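Local coordinates for carboxynorspermidine decarboxylase (PDB 3N29), which probably decarboxylates carboxynorspermidine to norspermidine, using pyridoxal-5'-phosphate as cofactor, at residues M85-G99 / F105-S118. Sequence-based numbering, arbitrary orientation.
Sequences MKIVGEYLKGCTCSG and FAKEYMDKEIHTYS
Lys112 reaches across to the backbone of segment 85-99 and gives its ammonium group to two backbone carbonyls. Lys112 NZ lies 2.8 Å from Gly89 O and 3.0 Å from Leu92 O, in the plane of each carbonyl. A bend at chi3 (55°) turns the otherwise extended chain toward them. Next to it, Glu113 N donates to Lys93 O, which starts the parallel pairing of strands 94-97 and 113-118. Cys95 N then donates to Glu113 O, His115 N to Cys95 O, Cys97 N to His115 O at 2.7 Å, and Tyr117 N to Cys97 O. The other backbone edge of strand 94-97 bonds to Leu74 and Leu76. Inside the barrel, His115 NE2 donates to Glu113 OE2 at 3.0 Å, almost straight (168°) and in the ring plane. Glu113 OE1 is taken by Lys71, and Thr96 OG1 bonds to Glu269 of the cofactor pocket. A water joins Ser98 O to Ser118 OG, which also bonds to Ala120.

The outer face is mostly apolar, although Thr116 OG1 bonds to Ser133. Ala106 CB sits 3.7 Å from Cys95 CB and also meets Cys97 SG. Met110 lays SD against Gly94 CA and Cys95 SG, and its CE touches Val88 CG1. Met85 CE lies 3.7 Å from Phe105 CE2, with its sulfur at the ring edge, a Met-aromatic contact.

This is a beta-alpha-beta crossover of the beta/alpha barrel, with helix 100-109 packed over the two strands it links. The chemistry implies a division of labour: backbone bonds fix the strand pairing, sulfur and methyl groups seat the helices outside, and on the inner face hydrogen bonds and the Glu113–Lys71 salt bridge satisfy the polar side chains.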
loop_
_atom_site.group_PDB
_atom_site.type_symbol
_atom_site.label_atom_id
_atom_site.label_comp_id
_atom_site.label_asym_id
_atom_site.label_seq_id
_atom_site.Cartn_x
_atom_site.Cartn_y
_atom_site.Cartn_z
ATOM N N MET A 85 -17.329 -0.471 -15.130
ATOM C CA MET A 85 -18.461 0.035 -14.360
ATOM C C MET A 85 -19.771 0.009 -15.189
ATOM O O MET A 85 -20.805 -0.338 -14.682
ATOM C CB MET A 85 -18.155 1.392 -13.805
ATOM C CG MET A 85 -17.015 1.381 -12.715
ATOM S SD MET A 85 -17.494 0.511 -11.176
ATOM C CE MET A 85 -18.317 1.862 -10.601
ATOM N N LYS A 86 -19.725 0.329 -16.482
ATOM C CA LYS A 86 -20.967 0.331 -17.236
ATOM C C LYS A 86 -21.502 -1.105 -17.399
ATOM O O LYS A 86 -22.753 -1.347 -17.325
ATOM C CB LYS A 86 -20.787 1.026 -18.576
ATOM C CG LYS A 86 -22.096 1.083 -19.340
ATOM C CD LYS A 86 -22.017 1.809 -20.657
ATOM C CE LYS A 86 -23.463 1.856 -21.232
ATOM N NZ LYS A 86 -23.600 2.934 -22.212
ATOM N N ILE A 87 -20.576 -2.060 -17.572
ATOM C CA ILE A 87 -20.948 -3.465 -17.660
ATOM C C ILE A 87 -21.610 -3.909 -16.362
ATOM O O ILE A 87 -22.710 -4.480 -16.337
ATOM C CB ILE A 87 -19.744 -4.358 -17.943
ATOM C CG1 ILE A 87 -19.270 -4.161 -19.374
ATOM C CG2 ILE A 87 -20.085 -5.839 -17.733
ATOM C CD1 ILE A 87 -17.852 -4.647 -19.559
ATOM N N VAL A 88 -20.956 -3.614 -15.258
ATOM C CA VAL A 88 -21.559 -3.987 -13.963
ATOM C C VAL A 88 -22.974 -3.342 -13.809
ATOM O O VAL A 88 -23.947 -3.942 -13.304
ATOM C CB VAL A 88 -20.650 -3.639 -12.819
ATOM C CG1 VAL A 88 -21.425 -3.860 -11.487
ATOM C CG2 VAL A 88 -19.340 -4.515 -12.850
ATOM N N GLY A 89 -23.111 -2.100 -14.234
ATOM C CA GLY A 89 -24.462 -1.452 -14.140
ATOM C C GLY A 89 -25.616 -2.048 -14.945
ATOM O O GLY A 89 -26.784 -1.680 -14.765
ATOM N N GLU A 90 -25.289 -2.943 -15.846
ATOM C CA GLU A 90 -26.295 -3.661 -16.631
ATOM C C GLU A 90 -26.980 -4.626 -15.733
ATOM O O GLU A 90 -28.140 -5.029 -15.968
ATOM C CB GLU A 90 -25.620 -4.458 -17.757
ATOM C CG GLU A 90 -25.078 -3.613 -18.852
ATOM C CD GLU A 90 -24.547 -4.441 -19.988
ATOM O OE1 GLU A 90 -25.090 -5.565 -20.248
ATOM O OE2 GLU A 90 -23.584 -4.001 -20.621
ATOM N N TYR A 91 -26.262 -5.019 -14.694
ATOM C CA TYR A 91 -26.741 -6.041 -13.824
ATOM C C TYR A 91 -27.120 -5.612 -12.417
ATOM O O TYR A 91 -28.080 -6.097 -11.913
ATOM C CB TYR A 91 -25.706 -7.140 -13.737
ATOM C CG TYR A 91 -25.253 -7.768 -15.001
ATOM C CD1 TYR A 91 -25.844 -8.935 -15.480
ATOM C CD2 TYR A 91 -24.163 -7.262 -15.702
ATOM C CE1 TYR A 91 -25.413 -9.524 -16.649
ATOM C CE2 TYR A 91 -23.738 -7.833 -16.864
ATOM C CZ TYR A 91 -24.335 -8.961 -17.331
ATOM O OH TYR A 91 -23.911 -9.552 -18.479
ATOM N N LEU A 92 -26.369 -4.721 -11.789
ATOM C CA LEU A 92 -26.550 -4.374 -10.378
ATOM C C LEU A 92 -27.295 -3.033 -10.285
ATOM O O LEU A 92 -27.450 -2.345 -11.268
ATOM C CB LEU A 92 -25.162 -4.297 -9.703
ATOM C CG LEU A 92 -24.299 -5.519 -9.760
ATOM C CD1 LEU A 92 -23.072 -5.312 -8.737
ATOM C CD2 LEU A 92 -25.108 -6.733 -9.429
ATOM N N LYS A 93 -27.762 -2.674 -9.113
ATOM C CA LYS A 93 -28.555 -1.468 -8.972
ATOM C C LYS A 93 -27.784 -0.233 -8.668
ATOM O O LYS A 93 -28.355 0.865 -8.646
ATOM C CB LYS A 93 -29.493 -1.667 -7.809
ATOM C CG LYS A 93 -30.450 -2.831 -8.023
ATOM C CD LYS A 93 -31.387 -2.521 -9.168
ATOM C CE LYS A 93 -32.442 -3.594 -9.318
ATOM N NZ LYS A 93 -33.338 -3.309 -10.533
ATOM N N GLY A 94 -26.535 -0.376 -8.247
ATOM C CA GLY A 94 -25.821 0.831 -7.925
ATOM C C GLY A 94 -24.558 0.444 -7.177
ATOM O O GLY A 94 -24.106 -0.698 -7.347
ATOM N N CYS A 95 -23.974 1.431 -6.480
ATOM C CA CYS A 95 -22.699 1.255 -5.742
ATOM C C CYS A 95 -22.837 1.640 -4.273
ATOM O O CYS A 95 -23.593 2.578 -3.899
ATOM C CB CYS A 95 -21.674 2.198 -6.291
ATOM S SG CYS A 95 -21.177 1.788 -7.942
ATOM N N THR A 96 -22.111 0.915 -3.445
ATOM C CA THR A 96 -21.895 1.316 -2.082
ATOM C C THR A 96 -20.523 1.964 -1.966
ATOM O O THR A 96 -19.494 1.446 -2.476
ATOM C CB THR A 96 -21.946 0.129 -1.133
ATOM O OG1 THR A 96 -23.298 -0.260 -1.040
ATOM C CG2 THR A 96 -21.509 0.584 0.292
ATOM N N CYS A 97 -20.523 3.092 -1.277
ATOM C CA CYS A 97 -19.424 4.037 -1.238
ATOM C C CYS A 97 -19.077 4.420 0.177
ATOM O O CYS A 97 -19.934 4.561 1.045
ATOM C CB CYS A 97 -19.847 5.306 -1.988
ATOM S SG CYS A 97 -20.467 4.931 -3.631
ATOM N N SER A 98 -17.798 4.652 0.421
ATOM C CA SER A 98 -17.359 4.943 1.751
ATOM C C SER A 98 -17.281 6.456 2.089
ATOM O O SER A 98 -16.826 6.879 3.183
ATOM C CB SER A 98 -15.942 4.384 1.871
ATOM O OG SER A 98 -15.084 5.157 1.022
ATOM N N GLY A 99 -17.587 7.302 1.131
ATOM C CA GLY A 99 -17.231 8.705 1.277
ATOM C C GLY A 99 -17.358 9.413 -0.022
ATOM O O GLY A 99 -17.944 8.832 -0.971
ATOM N N PHE A 105 -17.054 8.789 -7.884
ATOM C CA PHE A 105 -16.685 7.739 -8.860
ATOM C C PHE A 105 -17.932 6.953 -9.337
ATOM O O PHE A 105 -18.163 6.740 -10.552
ATOM C CB PHE A 105 -15.692 6.797 -8.178
ATOM C CG PHE A 105 -15.075 5.817 -9.064
ATOM C CD1 PHE A 105 -13.940 6.129 -9.756
ATOM C CD2 PHE A 105 -15.656 4.567 -9.225
ATOM C CE1 PHE A 105 -13.327 5.174 -10.580
ATOM C CE2 PHE A 105 -15.114 3.611 -10.073
ATOM C CZ PHE A 105 -13.909 3.929 -10.764
ATOM N N ALA A 106 -18.749 6.545 -8.377
ATOM C CA ALA A 106 -20.050 5.937 -8.648
ATOM C C ALA A 106 -20.904 6.813 -9.553
ATOM O O ALA A 106 -21.400 6.348 -10.603
ATOM C CB ALA A 106 -20.794 5.680 -7.291
ATOM N N LYS A 107 -21.002 8.105 -9.229
ATOM C CA LYS A 107 -21.731 9.050 -10.078
ATOM C C LYS A 107 -21.153 9.116 -11.496
ATOM O O LYS A 107 -21.901 9.065 -12.489
ATOM C CB LYS A 107 -21.770 10.444 -9.431
ATOM C CG LYS A 107 -22.413 11.546 -10.237
ATOM C CD LYS A 107 -23.936 11.251 -10.461
ATOM C CE LYS A 107 -24.594 12.356 -11.333
ATOM N NZ LYS A 107 -26.007 12.094 -11.611
ATOM N N GLU A 108 -19.854 9.271 -11.592
ATOM C CA GLU A 108 -19.275 9.427 -12.889
ATOM C C GLU A 108 -19.313 8.209 -13.779
ATOM O O GLU A 108 -19.714 8.303 -14.896
ATOM C CB GLU A 108 -17.831 9.907 -12.759
ATOM C CG GLU A 108 -17.023 9.740 -13.980
ATOM C CD GLU A 108 -15.733 10.520 -13.987
ATOM O OE1 GLU A 108 -15.242 10.876 -12.945
ATOM O OE2 GLU A 108 -15.202 10.772 -15.059
ATOM N N TYR A 109 -18.762 7.112 -13.321
ATOM C CA TYR A 109 -18.804 5.831 -13.958
ATOM C C TYR A 109 -20.009 4.943 -14.172
ATOM O O TYR A 109 -20.064 4.260 -15.116
ATOM C CB TYR A 109 -17.507 5.049 -13.698
ATOM C CG TYR A 109 -16.263 5.860 -13.971
ATOM C CD1 TYR A 109 -15.674 5.863 -15.191
ATOM C CD2 TYR A 109 -15.706 6.625 -13.004
ATOM C CE1 TYR A 109 -14.579 6.581 -15.419
ATOM C CE2 TYR A 109 -14.595 7.346 -13.220
ATOM C CZ TYR A 109 -14.024 7.327 -14.432
ATOM O OH TYR A 109 -12.921 8.049 -14.643
ATOM N N MET A 110 -20.855 4.846 -13.158
ATOM C CA MET A 110 -22.094 4.090 -13.197
ATOM C C MET A 110 -23.411 4.864 -13.336
ATOM O O MET A 110 -24.287 4.468 -14.039
ATOM C CB MET A 110 -22.150 3.066 -12.047
ATOM C CG MET A 110 -23.294 2.009 -12.083
ATOM S SD MET A 110 -23.470 0.780 -10.817
ATOM C CE MET A 110 -22.102 -0.163 -11.201
ATOM N N ASP A 111 -23.515 5.945 -12.597
ATOM C CA ASP A 111 -24.698 6.800 -12.566
ATOM C C ASP A 111 -26.020 6.098 -12.203
ATOM O O ASP A 111 -27.055 6.386 -12.746
ATOM C CB ASP A 111 -24.834 7.679 -13.803
ATOM C CG ASP A 111 -25.666 8.930 -13.544
ATOM O OD1 ASP A 111 -26.074 9.183 -12.417
ATOM O OD2 ASP A 111 -25.898 9.667 -14.485
ATOM N N LYS A 112 -25.952 5.187 -11.273
ATOM C CA LYS A 112 -27.081 4.464 -10.753
ATOM C C LYS A 112 -27.230 4.796 -9.265
ATOM O O LYS A 112 -26.879 5.852 -8.888
ATOM C CB LYS A 112 -27.110 3.013 -11.150
ATOM C CG LYS A 112 -27.167 2.816 -12.664
ATOM C CD LYS A 112 -27.287 1.409 -13.098
ATOM C CE LYS A 112 -28.422 0.720 -12.500
ATOM N NZ LYS A 112 -28.817 -0.471 -13.236
ATOM N N GLU A 113 -27.861 3.960 -8.473
ATOM C CA GLU A 113 -28.042 4.274 -7.058
ATOM C C GLU A 113 -26.692 4.394 -6.324
ATOM O O GLU A 113 -25.756 3.751 -6.648
ATOM C CB GLU A 113 -28.823 3.194 -6.359
ATOM C CG GLU A 113 -30.204 3.002 -6.852
ATOM C CD GLU A 113 -31.107 2.257 -5.889
ATOM O OE1 GLU A 113 -32.275 2.141 -6.180
ATOM O OE2 GLU A 113 -30.666 1.749 -4.873
ATOM N N ILE A 114 -26.623 5.324 -5.403
ATOM C CA ILE A 114 -25.436 5.570 -4.628
ATOM C C ILE A 114 -25.763 5.492 -3.144
ATOM O O ILE A 114 -26.588 6.210 -2.688
ATOM C CB ILE A 114 -24.870 6.940 -4.940
ATOM C CG1 ILE A 114 -24.416 7.035 -6.387
ATOM C CG2 ILE A 114 -23.783 7.274 -4.003
ATOM C CD1 ILE A 114 -23.872 8.300 -6.717
ATOM N N HIS A 115 -25.087 4.609 -2.441
ATOM C CA HIS A 115 -25.263 4.390 -1.028
ATOM C C HIS A 115 -23.938 4.635 -0.315
ATOM O O HIS A 115 -22.998 3.924 -0.512
ATOM C CB HIS A 115 -25.690 2.966 -0.788
ATOM C CG HIS A 115 -27.002 2.620 -1.402
ATOM N ND1 HIS A 115 -28.072 2.188 -0.668
ATOM C CD2 HIS A 115 -27.426 2.665 -2.678
ATOM C CE1 HIS A 115 -29.093 1.973 -1.464
ATOM N NE2 HIS A 115 -28.725 2.246 -2.690
ATOM N N THR A 116 -23.938 5.586 0.580
ATOM C CA THR A 116 -22.733 6.018 1.263
ATOM C C THR A 116 -22.763 5.758 2.769
ATOM O O THR A 116 -23.728 6.034 3.435
ATOM C CB THR A 116 -22.472 7.485 0.993
ATOM O OG1 THR A 116 -22.583 7.754 -0.395
ATOM C CG2 THR A 116 -21.134 7.887 1.484
ATOM N N TYR A 117 -21.675 5.214 3.278
ATOM C CA TYR A 117 -21.529 4.888 4.665
ATOM C C TYR A 117 -20.109 5.299 4.984
ATOM O O TYR A 117 -19.178 4.965 4.227
ATOM C CB TYR A 117 -21.633 3.358 4.929
ATOM C CG TYR A 117 -20.945 3.044 6.224
ATOM C CD1 TYR A 117 -21.506 3.445 7.455
ATOM C CD2 TYR A 117 -19.678 2.435 6.228
ATOM C CE1 TYR A 117 -20.846 3.198 8.663
ATOM C CE2 TYR A 117 -18.975 2.222 7.431
ATOM C CZ TYR A 117 -19.548 2.619 8.643
ATOM O OH TYR A 117 -18.827 2.375 9.785
ATOM N N SER A 118 -19.921 5.946 6.113
ATOM C CA SER A 118 -18.568 6.233 6.575
ATOM C C SER A 118 -18.521 6.179 8.080
ATOM O O SER A 118 -19.448 6.613 8.712
ATOM C CB SER A 118 -18.168 7.607 6.161
ATOM O OG SER A 118 -16.938 7.915 6.724
HETATM O O HOH W 1 -14.667 6.860 5.373
#